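Local coordinates for CAG pathogenicity island protein 13 (Helicobacter pylori, PDB 2G3V), which is of unknown function but is encoded in the cag pathogenicity island, which specifies a type IV secretion system, at residues S135-E138 with M139-Q142; F52-M55 with H56-G60. All blocks are in the same frame, centred on the assembly; numbering follows the deposited sequence.

Contact 1 (S135-E138 with M139-Q142)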
ATOM      1  N   SER A 135       2.240 -17.444  -7.158  1.00  4.89           N
ATOM      2  CA  SER A 135       1.931 -18.346  -8.261  1.00  3.78           C
ATOM      3  C   SER A 135       0.964 -17.603  -9.177  1.00  3.95           C
ATOM      4  O   SER A 135       0.557 -16.483  -8.876  1.00  3.42           O
ATOM      5  CB  SER A 135       1.288 -19.637  -7.745  1.00  3.99           C
ATOM      6  OG  SER A 135       0.112 -19.367  -7.016  1.00  7.29           O
ATOM      7  N   ILE A 136       0.609 -18.218 -10.302  1.00  4.78           N
ATOM      8  CA  ILE A 136      -0.315 -17.602 -11.249  1.00  5.78           C
ATOM      9  C   ILE A 136      -1.673 -17.381 -10.597  1.00  6.80           C
ATOM     10  O   ILE A 136      -2.175 -16.258 -10.535  1.00  7.68           O
ATOM     11  CB  ILE A 136      -0.507 -18.498 -12.481  1.00  5.38           C
ATOM     12  CG1 ILE A 136       0.849 -18.751 -13.156  1.00  5.72           C
ATOM     13  CG2 ILE A 136      -1.504 -17.872 -13.434  1.00  6.16           C
ATOM     14  CD1 ILE A 136       1.581 -17.505 -13.585  1.00  1.95           C
ATOM     15  N   ARG A 137      -2.256 -18.466 -10.101  1.00  8.23           N
ATOM     16  CA  ARG A 137      -3.564 -18.419  -9.459  1.00  9.89           C
ATOM     17  C   ARG A 137      -3.602 -17.378  -8.354  1.00  9.19           C
ATOM     18  O   ARG A 137      -4.518 -16.563  -8.276  1.00  8.25           O
ATOM     19  CB  ARG A 137      -3.912 -19.793  -8.887  1.00 11.78           C
ATOM     20  CG  ARG A 137      -4.008 -20.911  -9.931  1.00 14.64           C
ATOM     21  CD  ARG A 137      -5.171 -20.695 -10.887  1.00 15.53           C
ATOM     22  NE  ARG A 137      -5.002 -19.485 -11.681  1.00 18.28           N
ATOM     23  CZ  ARG A 137      -5.885 -19.033 -12.567  1.00 20.05           C
ATOM     24  NH1 ARG A 137      -7.020 -19.693 -12.779  1.00 21.83           N
ATOM     25  NH2 ARG A 137      -5.632 -17.923 -13.246  1.00 21.01           N
ATOM     26  N   GLU A 138      -2.603 -17.423  -7.486  1.00  9.59           N
ATOM     27  CA  GLU A 138      -2.504 -16.463  -6.390  1.00  9.68           C
ATOM     28  C   GLU A 138      -2.616 -15.041  -6.932  1.00  7.55           C
ATOM     29  O   GLU A 138      -3.398 -14.231  -6.439  1.00  8.94           O
ATOM     30  CB  GLU A 138      -1.156 -16.611  -5.686  1.00 11.78           C
ATOM     31  CG  GLU A 138      -1.129 -17.579  -4.532  1.00 13.45           C
ATOM     32  CD  GLU A 138       0.289 -17.859  -4.064  1.00 15.42           C
ATOM     33  OE1 GLU A 138       1.075 -16.889  -3.919  1.00 15.63           O
ATOM     34  OE2 GLU A 138       0.611 -19.048  -3.842  1.00 16.25           O
HETATM   35  N   MSE A 139      -1.824 -14.744  -7.955  1.00  5.44           N
HETATM   36  CA  MSE A 139      -1.823 -13.409  -8.537  1.00  5.93           C
HETATM   37  C   MSE A 139      -3.180 -13.047  -9.118  1.00  5.13           C
HETATM   38  O   MSE A 139      -3.668 -11.939  -8.923  1.00  7.08           O
HETATM   39  CB  MSE A 139      -0.740 -13.313  -9.623  1.00  8.00           C
HETATM   40  CG  MSE A 139      -0.544 -11.917 -10.237  1.00  9.84           C
HETATM   41 SE   MSE A 139       0.136 -10.568  -9.024  1.00  9.73          SE
HETATM   42  CE  MSE A 139       1.965 -11.178  -8.897  1.00  3.82           C
ATOM     43  N   ASP A 140      -3.792 -13.988  -9.824  1.00  4.90           N
ATOM     44  CA  ASP A 140      -5.073 -13.731 -10.449  1.00  4.50           C
ATOM     45  C   ASP A 140      -6.150 -13.346  -9.470  1.00  3.48           C
ATOM     46  O   ASP A 140      -6.872 -12.381  -9.690  1.00  3.07           O
ATOM     47  CB  ASP A 140      -5.524 -14.949 -11.258  1.00  7.95           C
ATOM     48  CG  ASP A 140      -6.467 -14.578 -12.387  1.00 10.07           C
ATOM     49  OD1 ASP A 140      -6.174 -13.592 -13.115  1.00 13.05           O
ATOM     50  OD2 ASP A 140      -7.495 -15.272 -12.556  1.00 12.81           O
ATOM     51  N   SER A 141      -6.276 -14.096  -8.380  1.00  4.64           N
ATOM     52  CA  SER A 141      -7.316 -13.776  -7.403  1.00  5.32           C
ATOM     53  C   SER A 141      -6.968 -12.539  -6.585  1.00  5.27           C
ATOM     54  O   SER A 141      -7.860 -11.800  -6.156  1.00  6.74           O
ATOM     55  CB  SER A 141      -7.595 -14.967  -6.483  1.00  3.87           C
ATOM     56  OG  SER A 141      -6.428 -15.370  -5.801  1.00  5.89           O
ATOM     57  N   GLN A 142      -5.676 -12.311  -6.368  1.00  5.78           N
ATOM     58  CA  GLN A 142      -5.259 -11.147  -5.619  1.00  4.97           C
ATOM     59  C   GLN A 142      -5.669  -9.931  -6.425  1.00  4.32           C
ATOM     60  O   GLN A 142      -6.199  -8.965  -5.880  1.00  6.38           O
ATOM     61  CB  GLN A 142      -3.742 -11.162  -5.402  1.00  7.53           C
ATOM     62  CG  GLN A 142      -3.256 -10.175  -4.334  1.00  7.49           C
ATOM     63  CD  GLN A 142      -1.765 -10.264  -4.074  1.00  8.03           C
ATOM     64  OE1 GLN A 142      -0.952  -9.932  -4.939  1.00  9.91           O
ATOM     65  NE2 GLN A 142      -1.393 -10.713  -2.874  1.00  9.45           N
TER

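Contact 2 (F52-M55 with H56-G60)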
ATOM      1  N   PHE A  52       3.848   2.382  -9.828  1.00  2.00           N
ATOM      2  CA  PHE A  52       2.503   2.036 -10.250  1.00  2.71           C
ATOM      3  C   PHE A  52       2.094   2.854 -11.494  1.00  3.02           C
ATOM      4  O   PHE A  52       1.647   2.297 -12.511  1.00  1.05           O
ATOM      5  CB  PHE A  52       1.509   2.254  -9.099  1.00  3.41           C
ATOM      6  CG  PHE A  52       1.784   1.401  -7.873  1.00  1.05           C
ATOM      7  CD1 PHE A  52       2.459   0.182  -7.981  1.00  1.05           C
ATOM      8  CD2 PHE A  52       1.366   1.821  -6.613  1.00  1.05           C
ATOM      9  CE1 PHE A  52       2.713  -0.600  -6.854  1.00  1.05           C
ATOM     10  CE2 PHE A  52       1.607   1.056  -5.481  1.00  1.05           C
ATOM     11  CZ  PHE A  52       2.285  -0.160  -5.596  1.00  1.05           C
ATOM     12  N   LYS A  53       2.261   4.170 -11.426  1.00  4.58           N
ATOM     13  CA  LYS A  53       1.919   5.014 -12.564  1.00  4.92           C
ATOM     14  C   LYS A  53       2.664   4.550 -13.816  1.00  6.34           C
ATOM     15  O   LYS A  53       2.091   4.486 -14.896  1.00  5.91           O
ATOM     16  CB  LYS A  53       2.276   6.468 -12.271  1.00  5.41           C
ATOM     17  CG  LYS A  53       2.241   7.363 -13.506  1.00  8.48           C
ATOM     18  CD  LYS A  53       2.372   8.819 -13.155  1.00  6.12           C
ATOM     19  CE  LYS A  53       1.168   9.269 -12.343  1.00 10.43           C
ATOM     20  NZ  LYS A  53       1.136  10.744 -12.104  1.00 11.70           N
ATOM     21  N   GLN A  54       3.942   4.215 -13.655  1.00  8.25           N
ATOM     22  CA  GLN A  54       4.767   3.754 -14.765  1.00  9.70           C
ATOM     23  C   GLN A  54       4.299   2.441 -15.375  1.00 10.80           C
ATOM     24  O   GLN A  54       4.589   2.147 -16.541  1.00 11.11           O
ATOM     25  CB  GLN A  54       6.228   3.626 -14.316  1.00 11.24           C
ATOM     26  CG  GLN A  54       7.094   4.839 -14.642  1.00 13.13           C
ATOM     27  CD  GLN A  54       7.309   5.022 -16.148  1.00 16.18           C
ATOM     28  OE1 GLN A  54       6.448   5.559 -16.865  1.00 16.72           O
ATOM     29  NE2 GLN A  54       8.461   4.563 -16.635  1.00 17.91           N
HETATM   30  N   MSE A  55       3.558   1.641 -14.623  1.00  9.87           N
HETATM   31  CA  MSE A  55       3.125   0.380 -15.190  1.00  8.14           C
HETATM   32  C   MSE A  55       2.017   0.579 -16.238  1.00  8.63           C
HETATM   33  O   MSE A  55       2.138   0.128 -17.385  1.00  8.08           O
HETATM   34  CB  MSE A  55       2.682  -0.554 -14.063  1.00  8.47           C
HETATM   35  CG  MSE A  55       3.769  -0.817 -13.035  1.00  5.82           C
HETATM   36 SE   MSE A  55       5.336  -1.678 -13.772  1.00  1.36          SE
HETATM   37  CE  MSE A  55       4.601  -3.402 -14.039  1.00  6.03           C
ATOM     38  N   HIS A  56       0.954   1.274 -15.851  1.00  8.44           N
ATOM     39  CA  HIS A  56      -0.161   1.516 -16.758  1.00  9.40           C
ATOM     40  C   HIS A  56       0.124   2.623 -17.785  1.00  9.10           C
ATOM     41  O   HIS A  56      -0.527   2.694 -18.822  1.00 10.74           O
ATOM     42  CB  HIS A  56      -1.434   1.844 -15.954  1.00 10.09           C
ATOM     43  CG  HIS A  56      -1.410   3.186 -15.277  1.00 13.01           C
ATOM     44  ND1 HIS A  56      -1.243   4.370 -15.966  1.00 14.27           N
ATOM     45  CD2 HIS A  56      -1.567   3.531 -13.975  1.00 13.60           C
ATOM     46  CE1 HIS A  56      -1.297   5.385 -15.120  1.00 13.31           C
ATOM     47  NE2 HIS A  56      -1.493   4.903 -13.906  1.00 11.22           N
ATOM     48  N   THR A  57       1.101   3.479 -17.511  1.00  7.76           N
ATOM     49  CA  THR A  57       1.426   4.565 -18.436  1.00  7.38           C
ATOM     50  C   THR A  57       2.496   4.133 -19.438  1.00  8.89           C
ATOM     51  O   THR A  57       2.584   4.652 -20.549  1.00  9.18           O
ATOM     52  CB  THR A  57       1.944   5.810 -17.669  1.00  5.09           C
ATOM     53  OG1 THR A  57       0.892   6.358 -16.861  1.00  4.92           O
ATOM     54  CG2 THR A  57       2.461   6.845 -18.629  1.00  4.54           C
ATOM     55  N   ASN A  58       3.314   3.177 -19.031  1.00 10.85           N
ATOM     56  CA  ASN A  58       4.400   2.680 -19.867  1.00 12.59           C
ATOM     57  C   ASN A  58       4.065   1.235 -20.222  1.00 11.74           C
ATOM     58  O   ASN A  58       3.758   0.429 -19.334  1.00  9.61           O
ATOM     59  CB  ASN A  58       5.696   2.749 -19.050  1.00 14.38           C
ATOM     60  CG  ASN A  58       6.939   2.923 -19.901  1.00 17.49           C
ATOM     61  OD1 ASN A  58       7.310   2.042 -20.688  1.00 17.71           O
ATOM     62  ND2 ASN A  58       7.608   4.062 -19.729  1.00 16.42           N
ATOM     63  N   LYS A  59       4.092   0.901 -21.510  1.00 10.91           N
ATOM     64  CA  LYS A  59       3.799  -0.478 -21.904  1.00 11.31           C
ATOM     65  C   LYS A  59       5.091  -1.276 -21.822  1.00 10.84           C
ATOM     66  O   LYS A  59       5.112  -2.431 -21.385  1.00 10.82           O
ATOM     67  CB  LYS A  59       3.228  -0.539 -23.326  1.00 12.27           C
ATOM     68  CG  LYS A  59       2.386  -1.786 -23.581  1.00 12.25           C
ATOM     69  CD  LYS A  59       0.994  -1.439 -24.142  1.00 15.08           C
ATOM     70  CE  LYS A  59       0.005  -2.632 -24.104  1.00 12.18           C
ATOM     71  NZ  LYS A  59       0.421  -3.793 -24.930  1.00 11.62           N
ATOM     72  N   GLY A  60       6.180  -0.646 -22.243  1.00 10.67           N
ATOM     73  CA  GLY A  60       7.454  -1.318 -22.182  1.00  8.08           C
ATOM     74  C   GLY A  60       7.734  -1.599 -20.724  1.00  8.15           C
ATOM     75  O   GLY A  60       8.214  -2.684 -20.367  1.00  8.98           O
TER

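Contact 1 (S135-E138 with M139-Q142)
Arg-137 lays the end of its side chain beside the carboxylate of Asp-140, one helical turn further on, and the two side chains run next to each other in the same direction. NH2 of Arg-137 comes within 3.3 Å of OD2 of Asp-140. The two flat groups are nearly parallel, 8° apart, but the oxygen sits well out of the guanidinium plane, so the salt bridge rests on charge alone and no N-H is aimed at it. Bends at chi2 and chi3 (-66° and 64°) carry the guanidinium round the side of the helix to Asp-140. Asp-140 also touches the side chain of Lys-84 on helix 82-105.

On the opposite flank of the segment Ser-135 and Glu-138 exchange bonds. N of Glu-138 gives a weak bond of 3.4 Å to OG of Ser-135, and N of Ser-135 gives another weak one of 3.5 Å to OE1 of Glu-138. Serine suits the position because its short hydroxyl can accept from a backbone N-H that has no carbonyl a turn earlier. The first regular backbone bond follows at once, from Met-139 N to Ser-135 O at 3.1 Å. Met-139, a buried selenomethionine, turns inward onto Met-70 and Phe-85. Reciprocal bonds between N-cap and third helical residue define a capping box, here starting helix 136-149.

Contact 2 (F52-M55 with H56-G60)
His-56, Gln-54 and Asn-58 carry most of this contact at the end of helix 35-57. The imidazole of His-56 lies across the backbone of Lys-53, whose carbonyl O stands 3.4 Å above the ring plane, over its centre. CA of Lys-53 adds an off-centre CH-pi contact, 4.1 Å from the ring centroid. A chi1 of 71° sets CG of His-56 between its own backbone N and carbonyl carbon, folding the ring back over the preceding turn. Histidine suits the place because its flat ring can lie over backbone while NE2 still hydrogen-bonds to OE1 of Glu-93.

The same Lys-53 O accepts a hydrogen bond from the backbone N of Thr-57 at 3.0 Å. Gln-54, bent at chi2, and Asn-58 lie side by side, pointing the same way, with amide planes 88° apart, and ND2 of Asn-58 makes a weak bond of 3.4 Å to OE1 of Gln-54. Asn-58, the first residue to leave helical geometry, N-caps the next helix: its short side chain holds OD1 close enough to accept from Ala-61 N.

Helix 35-57 thus passes into helix 59-69 with a single residue between. Met-55 packs on Leu-62 and Val-65 of the latter, while Phe-52 and His-56 face helix 82-105.

Both contacts lie at helix ends. Contact 1 opens helix 136-149, whereas contact 2 closes helix 35-57 and caps the start of helix 59-69. In sequence contact 2 is complete before contact 1 begins. Their centres are 20 Å apart, and the nearest atoms of the two remain about 10 Å from each other, so they do not touch. Helix 82-105 is their shared neighbour: Phe-85 and Lys-84 meet contact 1, while Lys-86, Leu-92, Glu-93 and Thr-96 meet contact 2. Each centre is some 17 to 18 Å from the centre of this chain of helices and loops, which has no strands, placing both toward its periphery.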